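Side-chain contacts in putative Transcriptional Regulator (Rhodococcus sp., PDB 2IA2), which probably regulates transcription as an IclR-family protein, pairing a DNA-binding helix-turn-helix domain with a C-terminal domain of the GAF clan likely to sense a small effector: residues Gly64-Asp69 with Phe73-Arg78; Ala25-Phe30 with Leu58-Leu63; Arg37-Val42 with Ala51-Phe56; Leu90-Val95 with Val122-Val127. All coordinates share one frame; numbering follows the deposited sequence.

Interaction 1 (Gly64-Asp69 with Phe73-Arg78)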
loop_
_atom_site.group_PDB
_atom_site.type_symbol
_atom_site.label_atom_id
_atom_site.label_comp_id
_atom_site.label_asym_id
_atom_site.label_seq_id
_atom_site.Cartn_x
_atom_site.Cartn_y
_atom_site.Cartn_z
ATOM N N GLY A 64 16.327 13.653 12.260
ATOM C CA GLY A 64 16.537 13.416 10.820
ATOM C C GLY A 64 15.267 13.216 10.007
ATOM O O GLY A 64 15.332 12.903 8.795
ATOM N N TYR A 65 14.121 13.466 10.656
ATOM C CA TYR A 65 12.808 13.354 10.029
ATOM C C TYR A 65 12.398 14.665 9.373
ATOM O O TYR A 65 11.572 14.673 8.429
ATOM C CB TYR A 65 11.750 12.971 11.061
ATOM C CG TYR A 65 11.878 11.541 11.527
ATOM C CD1 TYR A 65 12.311 11.239 12.799
ATOM C CD2 TYR A 65 11.537 10.489 10.696
ATOM C CE1 TYR A 65 12.421 9.902 13.246
ATOM C CE2 TYR A 65 11.651 9.152 11.129
ATOM C CZ TYR A 65 12.092 8.869 12.394
ATOM O OH TYR A 65 12.222 7.545 12.790
ATOM N N VAL A 66 12.973 15.763 9.852
ATOM C CA VAL A 66 12.604 17.083 9.331
ATOM C C VAL A 66 13.897 17.742 8.976
ATOM O O VAL A 66 14.894 17.487 9.626
ATOM C CB VAL A 66 11.786 17.933 10.371
ATOM C CG1 VAL A 66 11.691 19.378 9.989
ATOM C CG2 VAL A 66 10.338 17.384 10.557
ATOM N N ALA A 67 13.885 18.562 7.925
ATOM C CA ALA A 67 15.017 19.425 7.609
ATOM C C ALA A 67 14.566 20.886 7.615
ATOM O O ALA A 67 13.360 21.189 7.521
ATOM C CB ALA A 67 15.624 19.048 6.274
ATOM N N THR A 68 15.526 21.789 7.751
ATOM C CA THR A 68 15.242 23.220 7.841
ATOM C C THR A 68 16.365 24.062 7.230
ATOM O O THR A 68 17.507 23.619 7.160
ATOM C CB THR A 68 14.924 23.680 9.314
ATOM O OG1 THR A 68 14.483 25.051 9.331
ATOM C CG2 THR A 68 16.139 23.489 10.272
ATOM N N ASP A 69 16.013 25.263 6.769
ATOM C CA ASP A 69 16.977 26.278 6.331
ATOM C C ASP A 69 17.013 27.485 7.271
ATOM O O ASP A 69 17.543 28.514 6.916
ATOM C CB ASP A 69 16.685 26.745 4.891
ATOM C CG ASP A 69 15.334 27.493 4.734
ATOM O OD1 ASP A 69 14.653 27.842 5.712
ATOM O OD2 ASP A 69 14.925 27.712 3.590
ATOM N N PHE A 73 10.588 24.583 7.267
ATOM C CA PHE A 73 10.827 23.192 7.633
ATOM C C PHE A 73 10.113 22.340 6.605
ATOM O O PHE A 73 9.113 22.782 6.014
ATOM C CB PHE A 73 10.199 22.916 9.017
ATOM C CG PHE A 73 10.728 23.781 10.100
ATOM C CD1 PHE A 73 10.205 25.067 10.322
ATOM C CD2 PHE A 73 11.760 23.337 10.902
ATOM C CE1 PHE A 73 10.712 25.900 11.351
ATOM C CE2 PHE A 73 12.288 24.156 11.929
ATOM C CZ PHE A 73 11.767 25.451 12.152
ATOM N N TRP A 74 10.625 21.136 6.368
ATOM C CA TRP A 74 9.983 20.165 5.501
ATOM C C TRP A 74 10.412 18.755 5.908
ATOM O O TRP A 74 11.323 18.589 6.700
ATOM C CB TRP A 74 10.344 20.429 4.020
ATOM C CG TRP A 74 11.818 20.409 3.779
ATOM C CD1 TRP A 74 12.575 19.323 3.396
ATOM C CD2 TRP A 74 12.746 21.508 3.928
ATOM N NE1 TRP A 74 13.894 19.680 3.286
ATOM C CE2 TRP A 74 14.038 21.004 3.602
ATOM C CE3 TRP A 74 12.615 22.863 4.310
ATOM C CZ2 TRP A 74 15.205 21.815 3.631
ATOM C CZ3 TRP A 74 13.765 23.665 4.336
ATOM C CH2 TRP A 74 15.046 23.136 3.995
ATOM N N LEU A 75 9.758 17.748 5.353
ATOM C CA LEU A 75 10.073 16.381 5.738
ATOM C C LEU A 75 11.190 15.810 4.891
ATOM O O LEU A 75 11.417 16.247 3.782
ATOM C CB LEU A 75 8.854 15.457 5.630
ATOM C CG LEU A 75 7.696 15.873 6.546
ATOM C CD1 LEU A 75 6.466 15.033 6.207
ATOM C CD2 LEU A 75 8.120 15.717 8.014
ATOM N N THR A 76 11.853 14.795 5.423
ATOM C CA THR A 76 12.919 14.101 4.735
ATOM C C THR A 76 12.420 12.683 4.487
ATOM O O THR A 76 11.410 12.279 5.085
ATOM C CB THR A 76 14.167 13.957 5.636
ATOM O OG1 THR A 76 13.907 12.955 6.616
ATOM C CG2 THR A 76 14.619 15.275 6.303
ATOM N N PRO A 77 13.086 11.913 3.592
ATOM C CA PRO A 77 12.715 10.503 3.333
ATOM C C PRO A 77 12.857 9.565 4.500
ATOM O O PRO A 77 12.449 8.419 4.398
ATOM C CB PRO A 77 13.692 10.063 2.209
ATOM C CG PRO A 77 14.807 11.115 2.220
ATOM C CD PRO A 77 14.185 12.381 2.726
ATOM N N ARG A 78 13.413 10.009 5.629
ATOM C CA ARG A 78 13.483 9.104 6.778
ATOM C C ARG A 78 12.109 8.753 7.295
ATOM O O ARG A 78 11.903 7.693 7.898
ATOM C CB ARG A 78 14.357 9.693 7.882
ATOM C CG ARG A 78 14.578 8.720 9.109
ATOM C CD ARG A 78 15.537 9.302 10.160
ATOM N NE ARG A 78 16.756 9.666 9.476
ATOM C CZ ARG A 78 17.981 9.150 9.668
ATOM N NH1 ARG A 78 18.228 8.222 10.584
ATOM N NH2 ARG A 78 18.980 9.586 8.908
HETATM O O HOH W 1 17.491 11.705 6.992
#
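The two-stranded wing of the winged helix-turn-helix domain takes shape where Ala-67 and Trp-74 form an antiparallel hydrogen-bonded pair: Ala-67 N meets Trp-74 O at 2.8 Å, and Trp-74 N meets Ala-67 O at 3.0 Å. Because Trp-74 CG lies between its backbone N and carbonyl carbon (chi1 57°), the indole folds over the partner strand, with Ala-67 O and Thr-68 N over one face and Ala-67 CB 3.5 Å from Trp-74 NE1. With an alanine in place of Trp-74, Ala-67 would probably lose this cover and Arg-36 its cation-pi partner. On the other face of the hairpin, Val-66 CG2 packs on Leu-75 CD2 at 3.8 Å, and Thr-68 OG1, bonded to Ala-72 O, overlies the Phe-73 ring. At the base, Thr-76 OG1 donates to a lone pair of Gly-64 O at 2.6 Å and accepts from Arg-78 N, an ST turn. Arg-78 CD then stands 4.1 Å from the centroid of the Tyr-65 ring, 13° off its normal, a CH-pi contact, while water 1 links Arg-78 NH2 to Gly-64 O. A Schellman motif at Gly-64 leading from helix 50-63 straight into this hairpin is the helix-to-wing junction of a winged helix.

Interaction 2 (Ala25-Phe30 with Leu58-Leu63)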
loop_
_atom_site.group_PDB
_atom_site.type_symbol
_atom_site.label_atom_id
_atom_site.label_comp_id
_atom_site.label_asym_id
_atom_site.label_seq_id
_atom_site.Cartn_x
_atom_site.Cartn_y
_atom_site.Cartn_z
ATOM N N ALA A 25 1.528 14.924 14.841
ATOM C CA ALA A 25 0.674 15.911 14.202
ATOM C C ALA A 25 1.508 16.866 13.389
ATOM O O ALA A 25 1.066 17.328 12.342
ATOM C CB ALA A 25 -0.202 16.688 15.240
ATOM N N VAL A 26 2.705 17.167 13.868
ATOM C CA VAL A 26 3.634 18.003 13.127
ATOM C C VAL A 26 4.067 17.304 11.798
ATOM O O VAL A 26 4.033 17.894 10.726
ATOM C CB VAL A 26 4.861 18.425 14.006
ATOM C CG1 VAL A 26 5.955 19.052 13.166
ATOM C CG2 VAL A 26 4.445 19.378 15.198
ATOM N N ILE A 27 4.393 16.023 11.844
ATOM C CA ILE A 27 4.783 15.309 10.618
ATOM C C ILE A 27 3.578 15.318 9.681
ATOM O O ILE A 27 3.747 15.584 8.486
ATOM C CB ILE A 27 5.158 13.805 10.901
ATOM C CG1 ILE A 27 6.467 13.725 11.683
ATOM C CG2 ILE A 27 5.236 12.990 9.594
ATOM C CD1 ILE A 27 6.822 12.316 12.164
ATOM N N ARG A 28 2.368 15.071 10.220
ATOM C CA ARG A 28 1.153 14.983 9.372
ATOM C C ARG A 28 0.728 16.331 8.743
ATOM O O ARG A 28 -0.082 16.350 7.799
ATOM C CB ARG A 28 -0.080 14.477 10.188
ATOM C CG ARG A 28 0.020 13.082 10.744
ATOM C CD ARG A 28 -0.430 12.013 9.843
ATOM N NE ARG A 28 -1.745 12.217 9.204
ATOM C CZ ARG A 28 -2.865 11.586 9.562
ATOM N NH1 ARG A 28 -2.862 10.758 10.590
ATOM N NH2 ARG A 28 -3.990 11.787 8.881
ATOM N N CYS A 29 1.215 17.441 9.269
ATOM C CA CYS A 29 0.764 18.742 8.754
ATOM C C CYS A 29 1.381 19.119 7.391
ATOM O O CYS A 29 0.922 20.057 6.762
ATOM C CB CYS A 29 0.885 19.877 9.819
ATOM S SG CYS A 29 2.530 20.629 9.812
ATOM N N PHE A 30 2.377 18.362 6.921
ATOM C CA PHE A 30 2.875 18.465 5.531
ATOM C C PHE A 30 2.055 17.658 4.506
ATOM O O PHE A 30 1.627 16.531 4.752
ATOM C CB PHE A 30 4.379 18.112 5.488
ATOM C CG PHE A 30 5.191 18.920 6.487
ATOM C CD1 PHE A 30 5.374 18.455 7.762
ATOM C CD2 PHE A 30 5.702 20.184 6.157
ATOM C CE1 PHE A 30 6.060 19.200 8.750
ATOM C CE2 PHE A 30 6.424 20.967 7.141
ATOM C CZ PHE A 30 6.619 20.461 8.410
ATOM N N LEU A 58 12.301 20.977 16.387
ATOM C CA LEU A 58 13.762 20.841 16.571
ATOM C C LEU A 58 14.156 19.424 16.941
ATOM O O LEU A 58 15.240 18.964 16.609
ATOM C CB LEU A 58 14.324 21.856 17.570
ATOM C CG LEU A 58 14.243 23.336 17.153
ATOM C CD1 LEU A 58 14.807 24.282 18.253
ATOM C CD2 LEU A 58 14.937 23.555 15.803
ATOM N N THR A 59 13.253 18.704 17.584
ATOM C CA THR A 59 13.537 17.310 17.890
ATOM C C THR A 59 13.510 16.539 16.615
ATOM O O THR A 59 14.424 15.790 16.340
ATOM C CB THR A 59 12.561 16.755 18.935
ATOM O OG1 THR A 59 12.697 17.555 20.109
ATOM C CG2 THR A 59 12.885 15.310 19.301
ATOM N N LEU A 60 12.497 16.758 15.784
ATOM C CA LEU A 60 12.439 16.078 14.477
ATOM C C LEU A 60 13.606 16.375 13.551
ATOM O O LEU A 60 14.064 15.501 12.842
ATOM C CB LEU A 60 11.108 16.369 13.758
ATOM C CG LEU A 60 9.886 15.831 14.481
ATOM C CD1 LEU A 60 8.579 16.446 13.918
ATOM C CD2 LEU A 60 9.853 14.306 14.404
ATOM N N VAL A 61 14.066 17.618 13.512
ATOM C CA VAL A 61 15.305 17.928 12.812
ATOM C C VAL A 61 16.508 17.103 13.371
ATOM O O VAL A 61 17.280 16.504 12.603
ATOM C CB VAL A 61 15.611 19.425 12.845
ATOM C CG1 VAL A 61 17.023 19.663 12.358
ATOM C CG2 VAL A 61 14.629 20.211 11.959
ATOM N N GLU A 62 16.679 17.109 14.700
ATOM C CA GLU A 62 17.717 16.322 15.345
ATOM C C GLU A 62 17.625 14.831 14.966
ATOM O O GLU A 62 18.643 14.190 14.670
ATOM C CB GLU A 62 17.654 16.527 16.879
ATOM C CG GLU A 62 18.899 16.104 17.625
ATOM C CD GLU A 62 19.212 16.984 18.881
ATOM O OE1 GLU A 62 18.400 17.889 19.299
ATOM O OE2 GLU A 62 20.306 16.753 19.470
ATOM N N LEU A 63 16.405 14.286 14.962
ATOM C CA LEU A 63 16.157 12.904 14.598
ATOM C C LEU A 63 16.292 12.629 13.104
ATOM O O LEU A 63 16.354 11.475 12.705
ATOM C CB LEU A 63 14.781 12.470 15.093
ATOM C CG LEU A 63 14.679 12.381 16.616
ATOM C CD1 LEU A 63 13.290 12.086 17.053
ATOM C CD2 LEU A 63 15.624 11.262 17.138
#
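Ile-27, which meets Leu-60 across the contact, also places its carbonyl O at the edge of the Phe-30 ring, in the ring plane, while Cys-29 SG sits 4.0 Å above one face of that ring, displaced toward the rim. This flat group belongs to the end of the 25-30 segment; the contact with 58-63 is made by aliphatic branches alone. Leu-60 supplies a single methyl, CD1, which is shared by two neighbours on the other helix. Val-26 CG1 lies 3.8 Å from Leu-60 CD1, and Ile-27 CG1 lies 4.1 Å from the same Leu-60 CD1. The torsions explain the choice of branch: Val-26 holds CG1 anti to its backbone N (chi1 168°), whereas Ile-27 turns CG1 away from its carbonyl carbon and beside its N, bringing a methylene within reach of the leucine. Both side chains meet Leu-60 at a slant, and all three residues are buried. The evidence for a light touch is the area, 113 Å² summed over both sides, and the backbone separation, 8.6 Å between Ile-27 CA and Leu-60 CA. The surroundings complete the core. Val-26 also leans on Phe-56 and Leu-57 of helix 50-63, and Leu-60 on Tyr-65 and Val-66. Helix 18-28 thus lies against helix 50-63 with the wing close by, since Ile-27 and Phe-30 both pack on Leu-75 of strand 72-75, and Ile-27 reaches Leu-82 of the second subunit.

Interaction 3 (Arg37-Val42 with Ala51-Phe56)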
loop_
_atom_site.group_PDB
_atom_site.type_symbol
_atom_site.label_atom_id
_atom_site.label_comp_id
_atom_site.label_asym_id
_atom_site.label_seq_id
_atom_site.Cartn_x
_atom_site.Cartn_y
_atom_site.Cartn_z
ATOM N N ARG A 37 6.796 24.608 5.448
ATOM C CA ARG A 37 6.048 25.495 6.340
ATOM C C ARG A 37 6.954 26.278 7.273
ATOM O O ARG A 37 8.023 25.768 7.656
ATOM C CB ARG A 37 5.054 24.700 7.201
ATOM C CG ARG A 37 3.861 24.062 6.485
ATOM C CD ARG A 37 2.962 23.571 7.593
ATOM N NE ARG A 37 1.788 22.809 7.217
ATOM C CZ ARG A 37 0.561 23.310 7.103
ATOM N NH1 ARG A 37 0.350 24.608 7.225
ATOM N NH2 ARG A 37 -0.462 22.517 6.804
ATOM N N THR A 38 6.541 27.500 7.633
ATOM C CA THR A 38 7.281 28.272 8.650
ATOM C C THR A 38 6.888 27.737 10.030
ATOM O O THR A 38 5.864 27.032 10.160
ATOM C CB THR A 38 6.906 29.765 8.663
ATOM O OG1 THR A 38 5.484 29.851 8.805
ATOM C CG2 THR A 38 7.352 30.492 7.385
ATOM N N LEU A 39 7.682 28.065 11.046
ATOM C CA LEU A 39 7.281 27.834 12.423
ATOM C C LEU A 39 5.840 28.302 12.762
ATOM O O LEU A 39 5.052 27.537 13.303
ATOM C CB LEU A 39 8.306 28.443 13.398
ATOM C CG LEU A 39 8.080 28.225 14.901
ATOM C CD1 LEU A 39 7.938 26.730 15.299
ATOM C CD2 LEU A 39 9.155 28.879 15.762
ATOM N N SER A 40 5.472 29.540 12.436
ATOM C CA SER A 40 4.129 30.024 12.778
ATOM C C SER A 40 3.063 29.186 12.055
ATOM O O SER A 40 1.982 28.893 12.611
ATOM C CB SER A 40 3.945 31.500 12.403
ATOM O OG SER A 40 4.812 32.306 13.181
ATOM N N ASP A 41 3.362 28.803 10.820
ATOM C CA ASP A 41 2.406 28.052 10.031
ATOM C C ASP A 41 2.251 26.614 10.528
ATOM O O ASP A 41 1.160 26.068 10.499
ATOM C CB ASP A 41 2.777 28.085 8.544
ATOM C CG ASP A 41 1.635 27.589 7.625
ATOM O OD1 ASP A 41 0.464 28.089 7.745
ATOM O OD2 ASP A 41 1.924 26.723 6.743
ATOM N N VAL A 42 3.328 26.010 10.994
ATOM C CA VAL A 42 3.238 24.699 11.631
ATOM C C VAL A 42 2.440 24.819 12.940
ATOM O O VAL A 42 1.633 23.930 13.239
ATOM C CB VAL A 42 4.646 24.120 11.961
ATOM C CG1 VAL A 42 4.554 22.971 12.922
ATOM C CG2 VAL A 42 5.365 23.703 10.708
ATOM N N ALA A 51 6.358 28.445 20.468
ATOM C CA ALA A 51 7.293 27.826 21.447
ATOM C C ALA A 51 7.108 26.303 21.573
ATOM O O ALA A 51 8.117 25.552 21.625
ATOM C CB ALA A 51 7.209 28.507 22.825
ATOM N N THR A 52 5.853 25.832 21.609
ATOM C CA THR A 52 5.628 24.390 21.682
ATOM C C THR A 52 5.945 23.715 20.344
ATOM O O THR A 52 6.642 22.714 20.342
ATOM C CB THR A 52 4.226 23.989 22.184
ATOM O OG1 THR A 52 3.261 24.664 21.398
ATOM C CG2 THR A 52 4.021 24.419 23.674
ATOM N N ALA A 53 5.458 24.262 19.231
ATOM C CA ALA A 53 5.813 23.728 17.902
ATOM C C ALA A 53 7.329 23.630 17.663
ATOM O O ALA A 53 7.803 22.640 17.090
ATOM C CB ALA A 53 5.136 24.582 16.766
ATOM N N ARG A 54 8.074 24.676 18.059
ATOM C CA ARG A 54 9.519 24.732 17.877
ATOM C C ARG A 54 10.215 23.522 18.506
ATOM O O ARG A 54 11.085 22.897 17.867
ATOM C CB ARG A 54 10.110 26.027 18.419
ATOM C CG ARG A 54 11.638 26.102 18.290
ATOM C CD ARG A 54 12.245 27.378 18.929
ATOM N NE ARG A 54 11.750 28.604 18.295
ATOM C CZ ARG A 54 10.891 29.480 18.835
ATOM N NH1 ARG A 54 10.380 29.338 20.062
ATOM N NH2 ARG A 54 10.537 30.526 18.118
ATOM N N ARG A 55 9.818 23.191 19.741
ATOM C CA ARG A 55 10.388 22.057 20.473
ATOM C C ARG A 55 10.234 20.776 19.662
ATOM O O ARG A 55 11.180 20.018 19.546
ATOM C CB ARG A 55 9.749 21.880 21.856
ATOM C CG ARG A 55 10.198 22.919 22.890
ATOM C CD ARG A 55 9.778 22.537 24.376
ATOM N NE ARG A 55 10.535 21.400 24.958
ATOM C CZ ARG A 55 10.020 20.207 25.295
ATOM N NH1 ARG A 55 8.718 19.926 25.117
ATOM N NH2 ARG A 55 10.821 19.284 25.819
ATOM N N PHE A 56 9.054 20.542 19.104
ATOM C CA PHE A 56 8.835 19.338 18.337
ATOM C C PHE A 56 9.612 19.349 17.013
ATOM O O PHE A 56 10.279 18.364 16.671
ATOM C CB PHE A 56 7.329 19.088 18.121
ATOM C CG PHE A 56 6.592 18.947 19.399
ATOM C CD1 PHE A 56 5.794 19.980 19.871
ATOM C CD2 PHE A 56 6.770 17.814 20.193
ATOM C CE1 PHE A 56 5.162 19.876 21.098
ATOM C CE2 PHE A 56 6.134 17.706 21.421
ATOM C CZ PHE A 56 5.343 18.748 21.882
#
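Leu-39 carries the contact with two methyls that do different work. Its CD2 lies over one face of the Arg-54 guanidinium, 3.2 Å from Arg-54 NH2, a tight approach. Its CD1 fits against the backbone, 3.4 Å from Arg-54 N, and meets Ala-53 CB at 3.8 Å. Leu-39 CG stands anti to the backbone N (chi1 -177°), which sends both branches toward helix 50-63; Arg-54 answers by bending at chi3 (-61°), bringing its flat end under Leu-39 CD2, face on to the methyl. One turn further on, Val-42 CG1 adds a looser contact with Ala-53 CB at 4.2 Å. A serine in place of Leu-39 would probably open a gap beside Ala-53 and let the Arg-54 guanidinium turn more freely. The next shell fixes the start of helix 39-46: Thr-38 is its N-cap, with OG1 accepting from Asp-41 N at 3.1 Å, and Arg-37 NH1 forms a salt bridge to Asp-41 OD2 at 2.7 Å, meeting that oxygen from above the carboxylate plane. Leu-57 backs both Leu-39 and Val-42. Two helices, 39-46 and 50-63, joined by a short turn and packed against each other form a helix-turn-helix, in which the second is probably the recognition helix.

Interaction 4 (Leu90-Val95 with Val122-Val127)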
loop_
_atom_site.group_PDB
_atom_site.type_symbol
_atom_site.label_atom_id
_atom_site.label_comp_id
_atom_site.label_asym_id
_atom_site.label_seq_id
_atom_site.Cartn_x
_atom_site.Cartn_y
_atom_site.Cartn_z
ATOM N N LEU A 90 0.319 -4.777 2.054
ATOM C CA LEU A 90 -0.749 -5.617 2.592
ATOM C C LEU A 90 -1.733 -6.094 1.522
ATOM O O LEU A 90 -2.178 -5.316 0.677
ATOM C CB LEU A 90 -1.559 -4.867 3.695
ATOM C CG LEU A 90 -0.812 -4.427 4.946
ATOM C CD1 LEU A 90 -1.664 -3.608 5.954
ATOM C CD2 LEU A 90 -0.184 -5.640 5.628
ATOM N N SER A 91 -2.091 -7.374 1.570
ATOM C CA SER A 91 -3.044 -7.919 0.608
ATOM C C SER A 91 -4.458 -7.528 1.029
ATOM O O SER A 91 -4.711 -7.090 2.168
ATOM C CB SER A 91 -2.890 -9.469 0.543
ATOM O OG SER A 91 -3.167 -9.948 1.812
ATOM N N LEU A 92 -5.408 -7.700 0.137
ATOM C CA LEU A 92 -6.778 -7.532 0.579
ATOM C C LEU A 92 -7.170 -8.368 1.826
ATOM O O LEU A 92 -7.821 -7.837 2.723
ATOM C CB LEU A 92 -7.758 -7.716 -0.582
ATOM C CG LEU A 92 -9.204 -8.033 -0.161
ATOM C CD1 LEU A 92 -9.930 -6.741 0.145
ATOM C CD2 LEU A 92 -9.950 -8.834 -1.259
ATOM N N PRO A 93 -6.868 -9.688 1.866
ATOM C CA PRO A 93 -7.240 -10.417 3.090
ATOM C C PRO A 93 -6.596 -9.866 4.380
ATOM O O PRO A 93 -7.229 -9.862 5.422
ATOM C CB PRO A 93 -6.707 -11.846 2.821
ATOM C CG PRO A 93 -6.664 -11.957 1.347
ATOM C CD PRO A 93 -6.312 -10.601 0.840
ATOM N N GLU A 94 -5.342 -9.433 4.316
ATOM C CA GLU A 94 -4.644 -8.889 5.485
ATOM C C GLU A 94 -5.275 -7.536 5.876
ATOM O O GLU A 94 -5.334 -7.211 7.057
ATOM C CB GLU A 94 -3.165 -8.676 5.167
ATOM C CG GLU A 94 -2.415 -9.971 4.942
ATOM C CD GLU A 94 -0.998 -9.771 4.334
ATOM O OE1 GLU A 94 -0.740 -8.849 3.531
ATOM O OE2 GLU A 94 -0.157 -10.619 4.609
ATOM N N VAL A 95 -5.727 -6.750 4.901
ATOM C CA VAL A 95 -6.396 -5.484 5.216
ATOM C C VAL A 95 -7.764 -5.763 5.900
ATOM O O VAL A 95 -8.088 -5.188 6.961
ATOM C CB VAL A 95 -6.559 -4.600 3.974
ATOM C CG1 VAL A 95 -7.561 -3.453 4.252
ATOM C CG2 VAL A 95 -5.146 -4.042 3.470
ATOM N N VAL A 122 -14.981 -16.726 -4.363
ATOM C CA VAL A 122 -13.893 -17.476 -3.687
ATOM C C VAL A 122 -13.695 -16.784 -2.355
ATOM O O VAL A 122 -13.497 -15.558 -2.311
ATOM C CB VAL A 122 -12.497 -17.390 -4.395
ATOM C CG1 VAL A 122 -11.470 -18.324 -3.692
ATOM C CG2 VAL A 122 -12.581 -17.780 -5.835
ATOM N N TYR A 123 -13.764 -17.551 -1.274
ATOM C CA TYR A 123 -13.534 -16.983 0.050
ATOM C C TYR A 123 -12.071 -16.646 0.239
ATOM O O TYR A 123 -11.222 -17.512 0.079
ATOM C CB TYR A 123 -13.938 -17.968 1.133
ATOM C CG TYR A 123 -15.433 -17.957 1.370
ATOM C CD1 TYR A 123 -16.311 -18.458 0.400
ATOM C CD2 TYR A 123 -15.963 -17.403 2.539
ATOM C CE1 TYR A 123 -17.708 -18.446 0.602
ATOM C CE2 TYR A 123 -17.356 -17.403 2.771
ATOM C CZ TYR A 123 -18.207 -17.918 1.786
ATOM O OH TYR A 123 -19.548 -17.877 1.992
ATOM N N VAL A 124 -11.799 -15.433 0.693
ATOM C CA VAL A 124 -10.411 -15.006 0.900
ATOM C C VAL A 124 -10.072 -14.633 2.352
ATOM O O VAL A 124 -8.912 -14.571 2.680
ATOM C CB VAL A 124 -9.926 -13.879 -0.099
ATOM C CG1 VAL A 124 -9.843 -14.402 -1.565
ATOM C CG2 VAL A 124 -10.767 -12.609 0.018
ATOM N N ALA A 125 -11.072 -14.398 3.200
ATOM C CA ALA A 125 -10.821 -14.100 4.631
ATOM C C ALA A 125 -12.117 -14.485 5.349
ATOM O O ALA A 125 -13.182 -14.412 4.742
ATOM C CB ALA A 125 -10.510 -12.572 4.844
ATOM N N ARG A 126 -12.015 -14.937 6.595
ATOM C CA ARG A 126 -13.195 -15.259 7.352
ATOM C C ARG A 126 -12.879 -15.217 8.817
ATOM O O ARG A 126 -11.736 -15.401 9.199
ATOM C CB ARG A 126 -13.752 -16.648 6.966
ATOM C CG ARG A 126 -12.854 -17.802 7.389
ATOM C CD ARG A 126 -13.833 -18.817 7.907
ATOM N NE ARG A 126 -13.343 -20.083 8.452
ATOM C CZ ARG A 126 -14.171 -20.984 8.985
ATOM N NH1 ARG A 126 -15.478 -20.724 9.051
ATOM N NH2 ARG A 126 -13.711 -22.130 9.466
ATOM N N VAL A 127 -13.894 -14.936 9.633
ATOM C CA VAL A 127 -13.800 -15.127 11.092
ATOM C C VAL A 127 -15.007 -16.002 11.480
ATOM O O VAL A 127 -16.140 -15.578 11.261
ATOM C CB VAL A 127 -13.866 -13.772 11.817
ATOM C CG1 VAL A 127 -14.034 -13.986 13.320
ATOM C CG2 VAL A 127 -12.608 -12.917 11.514
#
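Pro-93 points its CB toward the strand and meets Val-124 at a slant, with CB 3.5 Å from Val-124 O and CG 4.1 Å from Val-124 CB. Beside it, Leu-92 comes in at about a right angle to the same valine, and only methyl ends meet: Leu-92 CD2 lies 4.1 Å from Val-124 CG2. Leu-92 has CG anti to its backbone N (chi1 160°), and this carries the branch across to the strand although its CB bond does not aim there. Val-124 answers with CG2 set between its own N and carbonyl carbon, the methyl that faces the leucine. Ala-125 also points at the helix, its CB 4.4 Å from Pro-93 CB. That two successive strand residues both turn toward one helix follows from a classic beta bulge: Val-124 and Ala-125 together face Val-113 of strand 110-117, and Val-124 has psi at -17°. The contact thereby seats the first turn of helix 92-107 on strand 120-127 of the antiparallel sheet of the C-terminal domain. That turn is held by a capping box, in which Ser-91 N donates to Glu-94 OE1 at 2.8 Å and Glu-94 N returns a weak bond to Ser-91 OG at 3.4 Å. Leu-92 packs in addition on Ile-115 of the sheet and on Leu-260 of helix 246-264, and further along the strand Arg-126 O accepts from Gln-97 NE2.

Interactions 1, 2 and 3 cluster in the winged helix-turn-helix domain, whereas interaction 4 lies in the C-terminal domain, its centre 35 to 42 Å from theirs. Interactions 2 and 3 share helix 50-63, their centres 9 Å apart, and the 37-42/51-56 pairing falls within the span of chain that 25-30 and 58-63 bracket. Helix 50-63 then leads into the wing of interaction 1, which also joins strand 37-38 through a probable hydrogen bond from Phe-73 N to Arg-37 O (2.9 Å). Interaction 4 follows last in the chain, about 15 Å from interaction 2 at the nearest atoms. This separation fits a regulator with distinct DNA-binding and probable effector-sensing modules.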